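Local coordinates for protein L-ornithine N(5)-monooxygenase (Pseudomonas aeruginosa, PDB 3S5W) that hydroxylates the side-chain amine of L-ornithine with FAD, NADPH and molecular oxygen, the first step towards hydroxamate siderophores such as pyoverdin, at residues T191-P195 with F208-Q212; V197-L201 with V339-T343. All blocks are in the same frame, centred on the assembly; numbering follows the deposited sequence.

Overall arrangement
Interactions 1 and 2 show how a single connection, running from strand 191-192 to strand 207-209, can line a cofactor pocket at one point and pack on the three-stranded antiparallel sheet at another. Their centres lie about 14 Å apart, and their segments alternate along the chain. In one of its two conformers, Arg199 NH2 is 3.0 Å from Ile194 O, a probable hydrogen bond, so this link is tentative. Interaction 1 borders the NADP pocket through Arg193 and Pro195, and the side chain of Ser211 comes within about 6 Å of FAD. Interaction 2 is more peripheral, its centre about 25 Å from that of the chain, yet the side chain of Val197 still lies about 7 Å from the NADP.

Interaction 1: residues T191-P195 with F208-Q212; sequences TPRIP and FHHSQ. With NAP (NADP nicotinamide-adenine-dinucleotide phosphate), chain F.
Pro192 lays its CB over one face of the His209 imidazole, and this CH-pi contact is the compact heart of the meeting. CB sits 3.6 Å from the centroid of the His209 ring and only 7° off the ring normal, while the two side chains cross at about a right angle. With CG anti to the backbone N (chi1 -179°), His209 reaches across to the proline. Tyr375 meets the same imidazole edge-to-face. The contact joins strand 191-192, paired antiparallel with 375-376, to strand 207-209, an outermost strand of the five-stranded parallel sheet.

Around this contact the fit is slacker. Pro192 CG stands 3.8 Å from Ser211 OG, and Ile194 CD1 approaches His209 ND1 obliquely at 4.2 Å. Arg193 O accepts a hydrogen bond from Thr373 OG1. Pro192 itself is exposed, so the proline that covers the ring also borders solvent.

Beyond the imidazole, the segment 191-195 turns to the dinucleotide. Arg193 runs out extended, bringing CD to 3.7 Å from NAP N7A; the bend at chi3 (-73°) then turns the guanidinium, and NAP O2A lies in its plane, 3.9 Å from NH1. Pro195 CB touches the adenine amino group, 3.6 Å from NAP N6A.

The chemistry thus divides: dispersion and CH-pi attraction hold Pro192 to His209, whereas Arg193 probably gives longer-range electrostatic support to the NADP pyrophosphate.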
ATOM      1  N   THR A 191      -0.376   3.217  -6.786  1.00 28.07           N
ATOM      2  CA  THR A 191       0.712   3.543  -7.678  1.00 29.23           C
ATOM      3  C   THR A 191       1.455   4.761  -7.128  1.00 27.94           C
ATOM      4  O   THR A 191       0.823   5.690  -6.580  1.00 26.54           O
ATOM      5  CB  THR A 191       0.191   3.789  -9.113  1.00 30.70           C
ATOM      6  OG1 THR A 191      -0.632   4.949  -9.108  1.00 34.48           O
ATOM      7  CG2 THR A 191      -0.677   2.595  -9.566  1.00 33.09           C
ATOM      8  N   PRO A 192       2.786   4.763  -7.282  1.00 27.41           N
ATOM      9  CA  PRO A 192       3.623   5.827  -6.744  1.00 27.58           C
ATOM     10  C   PRO A 192       3.151   7.211  -7.228  1.00 27.59           C
ATOM     11  O   PRO A 192       2.949   7.415  -8.429  1.00 26.14           O
ATOM     12  CB  PRO A 192       5.011   5.502  -7.317  1.00 29.16           C
ATOM     13  CG  PRO A 192       4.999   3.986  -7.516  1.00 29.25           C
ATOM     14  CD  PRO A 192       3.574   3.652  -7.864  1.00 28.18           C
ATOM     15  N   ARG A 193       2.948   8.133  -6.289  1.00 26.55           N
ATOM     16  CA  ARG A 193       2.618   9.517  -6.641  1.00 25.64           C
ATOM     17  C   ARG A 193       3.891  10.297  -6.955  1.00 26.13           C
ATOM     18  O   ARG A 193       4.801  10.364  -6.124  1.00 26.51           O
ATOM     19  CB  ARG A 193       1.872  10.192  -5.487  1.00 26.74           C
ATOM     20  CG  ARG A 193       1.495  11.653  -5.766  1.00 28.41           C
ATOM     21  CD  ARG A 193       0.988  12.365  -4.521  1.00 33.43           C
ATOM     22  NE  ARG A 193      -0.348  11.922  -4.160  1.00 33.38           N
ATOM     23  CZ  ARG A 193      -0.689  11.450  -2.966  1.00 35.55           C
ATOM     24  NH1 ARG A 193       0.210  11.317  -1.989  1.00 31.77           N
ATOM     25  NH2 ARG A 193      -1.945  11.095  -2.758  1.00 34.11           N
ATOM     26  N   ILE A 194       3.951  10.914  -8.137  1.00 25.13           N
ATOM     27  CA  ILE A 194       5.132  11.661  -8.576  1.00 26.37           C
ATOM     28  C   ILE A 194       4.712  13.130  -8.711  1.00 26.53           C
ATOM     29  O   ILE A 194       3.819  13.411  -9.527  1.00 27.18           O
ATOM     30  CB  ILE A 194       5.628  11.136  -9.970  1.00 26.71           C
ATOM     31  CG1 ILE A 194       5.834   9.609  -9.954  1.00 28.85           C
ATOM     32  CG2 ILE A 194       6.915  11.867 -10.430  1.00 28.36           C
ATOM     33  CD1 ILE A 194       6.868   9.091  -8.924  1.00 29.32           C
ATOM     34  N   PRO A 195       5.324  14.060  -7.929  1.00 26.06           N
ATOM     35  CA  PRO A 195       4.977  15.486  -8.159  1.00 26.39           C
ATOM     36  C   PRO A 195       5.309  15.872  -9.613  1.00 26.42           C
ATOM     37  O   PRO A 195       6.278  15.360 -10.187  1.00 25.18           O
ATOM     38  CB  PRO A 195       5.901  16.243  -7.206  1.00 26.07           C
ATOM     39  CG  PRO A 195       6.168  15.248  -6.088  1.00 25.86           C
ATOM     40  CD  PRO A 195       6.343  13.930  -6.873  1.00 26.22           C
ATOM     41  N   PHE A 208      14.168   8.693  -7.758  1.00 23.90           N
ATOM     42  CA  PHE A 208      13.366   7.486  -7.585  1.00 24.09           C
ATOM     43  C   PHE A 208      12.398   7.618  -6.454  1.00 23.58           C
ATOM     44  O   PHE A 208      12.674   8.338  -5.497  1.00 22.85           O
ATOM     45  CB  PHE A 208      14.256   6.232  -7.379  1.00 24.11           C
ATOM     46  CG  PHE A 208      15.276   6.354  -6.277  1.00 24.41           C
ATOM     47  CD1 PHE A 208      16.532   6.921  -6.515  1.00 25.41           C
ATOM     48  CD2 PHE A 208      15.005   5.863  -5.014  1.00 24.16           C
ATOM     49  CE1 PHE A 208      17.486   6.997  -5.502  1.00 25.56           C
ATOM     50  CE2 PHE A 208      15.959   5.938  -3.993  1.00 22.30           C
ATOM     51  CZ  PHE A 208      17.195   6.492  -4.235  1.00 24.36           C
ATOM     52  N   HIS A 209      11.274   6.932  -6.577  1.00 22.55           N
ATOM     53  CA  HIS A 209      10.233   6.940  -5.547  1.00 23.62           C
ATOM     54  C   HIS A 209      10.659   6.006  -4.405  1.00 23.72           C
ATOM     55  O   HIS A 209      11.383   5.004  -4.626  1.00 22.94           O
ATOM     56  CB  HIS A 209       8.867   6.539  -6.149  1.00 23.39           C
ATOM     57  CG  HIS A 209       7.731   6.552  -5.173  1.00 23.71           C
ATOM     58  ND1 HIS A 209       6.935   7.664  -4.947  1.00 26.04           N
ATOM     59  CD2 HIS A 209       7.232   5.575  -4.388  1.00 20.17           C
ATOM     60  CE1 HIS A 209       5.999   7.364  -4.059  1.00 18.95           C
ATOM     61  NE2 HIS A 209       6.149   6.097  -3.722  1.00 27.95           N
ATOM     62  N   HIS A 210      10.243   6.367  -3.188  1.00 23.63           N
ATOM     63  CA  HIS A 210      10.621   5.614  -1.996  1.00 23.49           C
ATOM     64  C   HIS A 210      10.272   4.118  -2.134  1.00 23.65           C
ATOM     65  O   HIS A 210      10.955   3.285  -1.540  1.00 24.52           O
ATOM     66  CB  HIS A 210       9.944   6.200  -0.752  1.00 23.83           C
ATOM     67  CG  HIS A 210      10.206   5.418   0.498  1.00 22.77           C
ATOM     68  ND1 HIS A 210       9.277   4.554   1.039  1.00 24.27           N
ATOM     69  CD2 HIS A 210      11.289   5.370   1.311  1.00 26.36           C
ATOM     70  CE1 HIS A 210       9.776   4.010   2.141  1.00 23.64           C
ATOM     71  NE2 HIS A 210      10.996   4.480   2.320  1.00 27.31           N
ATOM     72  N   SER A 211       9.211   3.792  -2.881  1.00 23.88           N
ATOM     73  CA  SER A 211       8.817   2.393  -3.129  1.00 24.40           C
ATOM     74  C   SER A 211       9.953   1.556  -3.758  1.00 25.51           C
ATOM     75  O   SER A 211       9.915   0.336  -3.677  1.00 25.46           O
ATOM     76  CB  SER A 211       7.551   2.313  -4.012  1.00 24.89           C
ATOM     77  OG  SER A 211       7.835   2.912  -5.291  1.00 25.79           O
ATOM     78  N   GLN A 212      10.949   2.213  -4.366  1.00 25.00           N
ATOM     79  CA  GLN A 212      12.124   1.526  -4.938  1.00 26.66           C
ATOM     80  C   GLN A 212      13.425   1.769  -4.168  1.00 26.56           C
ATOM     81  O   GLN A 212      14.526   1.556  -4.689  1.00 26.80           O
ATOM     82  CB  GLN A 212      12.271   1.910  -6.426  1.00 27.79           C
ATOM     83  CG  GLN A 212      11.153   1.291  -7.267  1.00 30.82           C
ATOM     84  CD  GLN A 212      11.279  -0.229  -7.372  1.00 37.47           C
ATOM     85  OE1 GLN A 212      10.543  -0.964  -6.722  1.00 40.87           O
ATOM     86  NE2 GLN A 212      12.253  -0.703  -8.171  1.00 39.16           N
TER
HETATM   87  PA  NAP F 452       1.720  10.158   2.751  1.00 34.44           P
HETATM   88  O1A NAP F 452       1.303  10.109   4.158  1.00 32.43           O
HETATM   89  O2A NAP F 452       0.637  10.357   1.808  1.00 28.99           O
HETATM   90  O5B NAP F 452       2.904  11.209   2.671  1.00 33.33           O
HETATM   91  C5B NAP F 452       3.098  11.835   1.458  1.00 28.57           C
HETATM   92  C4B NAP F 452       4.115  12.914   1.763  1.00 25.47           C
HETATM   93  O4B NAP F 452       4.490  13.381   0.499  1.00 24.62           O
HETATM   94  C3B NAP F 452       3.477  14.076   2.537  1.00 23.38           C
HETATM   95  O3B NAP F 452       4.526  14.638   3.315  1.00 21.54           O
HETATM   96  C2B NAP F 452       3.103  15.009   1.372  1.00 23.74           C
HETATM   97  O2B NAP F 452       3.160  16.353   1.753  1.00 24.71           O
HETATM   98  C1B NAP F 452       4.252  14.758   0.365  1.00 23.48           C
HETATM   99  N9A NAP F 452       3.811  15.127  -0.989  1.00 24.69           N
HETATM  100  C8A NAP F 452       2.792  14.550  -1.719  1.00 25.99           C
HETATM  101  N7A NAP F 452       2.685  15.179  -2.910  1.00 24.37           N
HETATM  102  C5A NAP F 452       3.601  16.162  -2.935  1.00 25.82           C
HETATM  103  C6A NAP F 452       3.912  17.128  -3.893  1.00 27.06           C
HETATM  104  N6A NAP F 452       3.227  17.194  -5.029  1.00 25.95           N
HETATM  105  N1A NAP F 452       4.911  18.015  -3.627  1.00 25.19           N
HETATM  106  C2A NAP F 452       5.627  17.986  -2.460  1.00 25.75           C
HETATM  107  N3A NAP F 452       5.323  17.029  -1.500  1.00 24.39           N
HETATM  108  C4A NAP F 452       4.316  16.150  -1.735  1.00 24.49           C
HETATM  109  O3  NAP F 452       2.591   8.858   2.351  1.00 34.57           O
HETATM  110  PN  NAP F 452       3.662   7.918   3.153  1.00 37.24           P
HETATM  111  O1N NAP F 452       4.207   6.979   2.115  1.00 33.56           O
HETATM  112  O2N NAP F 452       4.646   8.708   3.962  1.00 27.89           O
HETATM  113  O5D NAP F 452       2.584   7.154   4.072  1.00 40.85           O
HETATM  114  C5D NAP F 452       2.609   6.852   5.451  1.00 49.18           C
HETATM  115  C4D NAP F 452       1.858   5.526   5.444  1.00 52.71           C
HETATM  116  O4D NAP F 452       2.231   4.593   6.423  1.00 53.88           O
HETATM  117  C3D NAP F 452       0.345   5.559   5.589  1.00 53.49           C
HETATM  118  O3D NAP F 452      -0.271   6.276   4.546  1.00 52.95           O
HETATM  119  C2D NAP F 452       0.070   4.047   5.622  1.00 54.02           C
HETATM  120  O2D NAP F 452      -0.208   3.419   4.377  1.00 48.74           O
HETATM  121  C1D NAP F 452       1.379   3.478   6.186  1.00 54.49           C
HETATM  122  P2B NAP F 452       1.851  17.251   2.084  1.00 26.59           P
HETATM  123  O1X NAP F 452       2.422  18.658   1.959  1.00 25.63           O
HETATM  124  O2X NAP F 452       1.480  16.825   3.491  1.00 27.45           O
HETATM  125  O3X NAP F 452       0.759  16.909   1.101  1.00 27.55           O

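Interaction 2: residues V197-L201 with V339-T343; sequences VFRAL and VERAT
Val197 spreads its two methyls over the backbone and side chains of strand 337-345, making the broadest apolar part of this contact. CG1 meets Val339 CG1 at 3.9 Å, the two valine side chains crossing at about a right angle. The other branch, CG2, lies anti to the backbone N and rests against the peptide itself, 3.6 Å from Ala342 N and 3.7 Å from Arg341 CA.

A second apolar group gathers round the small methyl of Ala342. Leu201 CD1 touches Ala342 CB at 3.6 Å, and Phe198 CE1 comes to 3.7 Å from the same carbon. The phenyl ring meets Ala342 obliquely, while its CZ reaches Val339 CG1 at 4.0 Å; Phe198 is buried, packing also on Leu351, Ile233 and Val369.

The polar interactions described here lie within each segment or run from 339-343 to strand 348-355. Leu201 N donates to Phe198 O, tightening the turn of 197-201. On the strand, Arg341 NH1 is modelled as donating to Thr343 OG1, near the guanidinium plane, but at 2.5 Å the distance is doubtfully short. Arg341 also forms a salt bridge with Glu350, and Glu340 forms one with Arg354.

The whole is an apolar seam between a connecting loop and an outermost strand of the three-stranded antiparallel sheet; through Phe198 and Val339 it adjoins the parallel sheet of the Rossmann-type NADP-binding domain.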
ATOM      1  N   VAL A 197       6.671  18.303 -11.187  1.00 25.23           N
ATOM      2  CA  VAL A 197       8.029  18.810 -11.448  1.00 25.92           C
ATOM      3  C   VAL A 197       9.067  17.698 -11.698  1.00 24.95           C
ATOM      4  O   VAL A 197      10.111  17.948 -12.300  1.00 25.44           O
ATOM      5  CB  VAL A 197       8.507  19.838 -10.350  1.00 26.52           C
ATOM      6  CG1 VAL A 197       8.757  19.184  -8.952  1.00 28.13           C
ATOM      7  CG2 VAL A 197       9.728  20.624 -10.823  1.00 27.98           C
ATOM      8  N   PHE A 198       8.801  16.495 -11.198  1.00 24.93           N
ATOM      9  CA  PHE A 198       9.757  15.409 -11.386  1.00 25.44           C
ATOM     10  C   PHE A 198       9.412  14.508 -12.549  1.00 27.01           C
ATOM     11  O   PHE A 198      10.191  13.605 -12.844  1.00 27.11           O
ATOM     12  CB  PHE A 198       9.907  14.578 -10.106  1.00 25.34           C
ATOM     13  CG  PHE A 198      10.625  15.314  -9.043  1.00 24.83           C
ATOM     14  CD1 PHE A 198      12.008  15.429  -9.093  1.00 26.44           C
ATOM     15  CD2 PHE A 198       9.920  15.928  -8.027  1.00 25.98           C
ATOM     16  CE1 PHE A 198      12.690  16.135  -8.140  1.00 29.71           C
ATOM     17  CE2 PHE A 198      10.585  16.630  -7.045  1.00 24.50           C
ATOM     18  CZ  PHE A 198      11.984  16.738  -7.107  1.00 24.32           C
ATOM     19  N   ARG A 199       8.271  14.724 -13.213  1.00 27.13           N
ATOM     20  CA  ARG A 199       7.822  13.813 -14.295  0.50 28.17           C
ATOM     21  C   ARG A 199       8.773  13.758 -15.498  1.00 28.95           C
ATOM     22  O   ARG A 199       8.965  12.688 -16.125  1.00 29.68           O
ATOM     23  CB  ARG A 199       6.374  14.124 -14.699  0.50 27.81           C
ATOM     24  CG  ARG A 199       5.402  13.726 -13.592  0.50 27.10           C
ATOM     25  CD  ARG A 199       4.006  14.257 -13.744  0.50 29.82           C
ATOM     26  NE  ARG A 199       3.292  14.170 -12.461  0.50 29.07           N
ATOM     27  CZ  ARG A 199       2.034  14.533 -12.274  0.50 29.34           C
ATOM     28  NH1 ARG A 199       1.312  15.010 -13.284  0.50 29.18           N
ATOM     29  NH2 ARG A 199       1.495  14.416 -11.074  0.50 29.43           N
ATOM     30  N   ALA A 200       9.380  14.905 -15.804  1.00 29.20           N
ATOM     31  CA  ALA A 200      10.372  15.035 -16.896  1.00 29.97           C
ATOM     32  C   ALA A 200      11.639  14.230 -16.624  1.00 30.83           C
ATOM     33  O   ALA A 200      12.421  13.964 -17.537  1.00 30.66           O
ATOM     34  CB  ALA A 200      10.743  16.465 -17.118  1.00 30.11           C
ATOM     35  N   LEU A 201      11.848  13.859 -15.363  1.00 30.38           N
ATOM     36  CA  LEU A 201      13.056  13.154 -14.969  1.00 31.16           C
ATOM     37  C   LEU A 201      12.833  11.651 -14.873  1.00 31.32           C
ATOM     38  O   LEU A 201      13.739  10.929 -14.413  1.00 31.59           O
ATOM     39  CB  LEU A 201      13.633  13.734 -13.653  1.00 31.58           C
ATOM     40  CG  LEU A 201      14.427  15.041 -13.752  1.00 33.18           C
ATOM     41  CD1 LEU A 201      14.496  15.805 -12.424  1.00 35.06           C
ATOM     42  CD2 LEU A 201      15.839  14.746 -14.236  1.00 36.59           C
ATOM     43  N   VAL A 339       9.864  22.316  -4.270  1.00 26.46           N
ATOM     44  CA  VAL A 339      10.662  22.189  -5.484  1.00 26.41           C
ATOM     45  C   VAL A 339       9.945  22.895  -6.640  1.00 27.08           C
ATOM     46  O   VAL A 339       8.892  22.456  -7.079  1.00 26.12           O
ATOM     47  CB  VAL A 339      10.936  20.712  -5.867  1.00 26.29           C
ATOM     48  CG1 VAL A 339      11.857  20.694  -7.109  1.00 25.01           C
ATOM     49  CG2 VAL A 339      11.618  19.976  -4.703  1.00 24.43           C
ATOM     50  N   GLU A 340      10.530  23.991  -7.120  1.00 28.55           N
ATOM     51  CA  GLU A 340       9.928  24.761  -8.235  1.00 29.65           C
ATOM     52  C   GLU A 340      10.432  24.320  -9.604  1.00 29.19           C
ATOM     53  O   GLU A 340       9.728  24.446 -10.584  1.00 29.74           O
ATOM     54  CB  GLU A 340      10.190  26.257  -8.062  1.00 29.54           C
ATOM     55  CG  GLU A 340       9.357  26.866  -6.980  1.00 34.54           C
ATOM     56  CD  GLU A 340       9.243  28.394  -7.104  1.00 36.44           C
ATOM     57  OE1 GLU A 340       9.956  29.035  -7.927  1.00 39.17           O
ATOM     58  OE2 GLU A 340       8.413  28.928  -6.362  1.00 39.78           O
ATOM     59  N   ARG A 341      11.649  23.788  -9.647  1.00 29.76           N
ATOM     60  CA  ARG A 341      12.254  23.286 -10.880  1.00 30.25           C
ATOM     61  C   ARG A 341      13.186  22.126 -10.498  1.00 29.19           C
ATOM     62  O   ARG A 341      13.832  22.169  -9.461  1.00 27.41           O
ATOM     63  CB  ARG A 341      13.054  24.417 -11.584  1.00 30.73           C
ATOM     64  CG  ARG A 341      13.674  23.988 -12.944  1.00 36.29           C
ATOM     65  CD  ARG A 341      14.639  25.013 -13.609  1.00 43.10           C
ATOM     66  NE  ARG A 341      15.594  25.684 -12.710  1.00 48.37           N
ATOM     67  CZ  ARG A 341      16.726  25.162 -12.222  1.00 51.06           C
ATOM     68  NH1 ARG A 341      17.079  23.911 -12.490  1.00 54.37           N
ATOM     69  NH2 ARG A 341      17.506  25.886 -11.430  1.00 51.12           N
ATOM     70  N   ALA A 342      13.255  21.095 -11.330  1.00 28.16           N
ATOM     71  CA  ALA A 342      14.236  20.024 -11.121  1.00 29.27           C
ATOM     72  C   ALA A 342      14.877  19.713 -12.464  1.00 30.19           C
ATOM     73  O   ALA A 342      14.159  19.451 -13.431  1.00 29.85           O
ATOM     74  CB  ALA A 342      13.560  18.781 -10.545  1.00 28.40           C
ATOM     75  N   THR A 343      16.205  19.794 -12.528  1.00 31.43           N
ATOM     76  CA  THR A 343      16.907  19.685 -13.798  1.00 33.09           C
ATOM     77  C   THR A 343      18.053  18.679 -13.674  1.00 33.17           C
ATOM     78  O   THR A 343      18.828  18.751 -12.723  1.00 33.34           O
ATOM     79  CB  THR A 343      17.497  21.078 -14.241  1.00 33.17           C
ATOM     80  OG1 THR A 343      16.474  22.083 -14.156  1.00 34.89           O
ATOM     81  CG2 THR A 343      18.053  21.007 -15.686  1.00 34.49           C
TER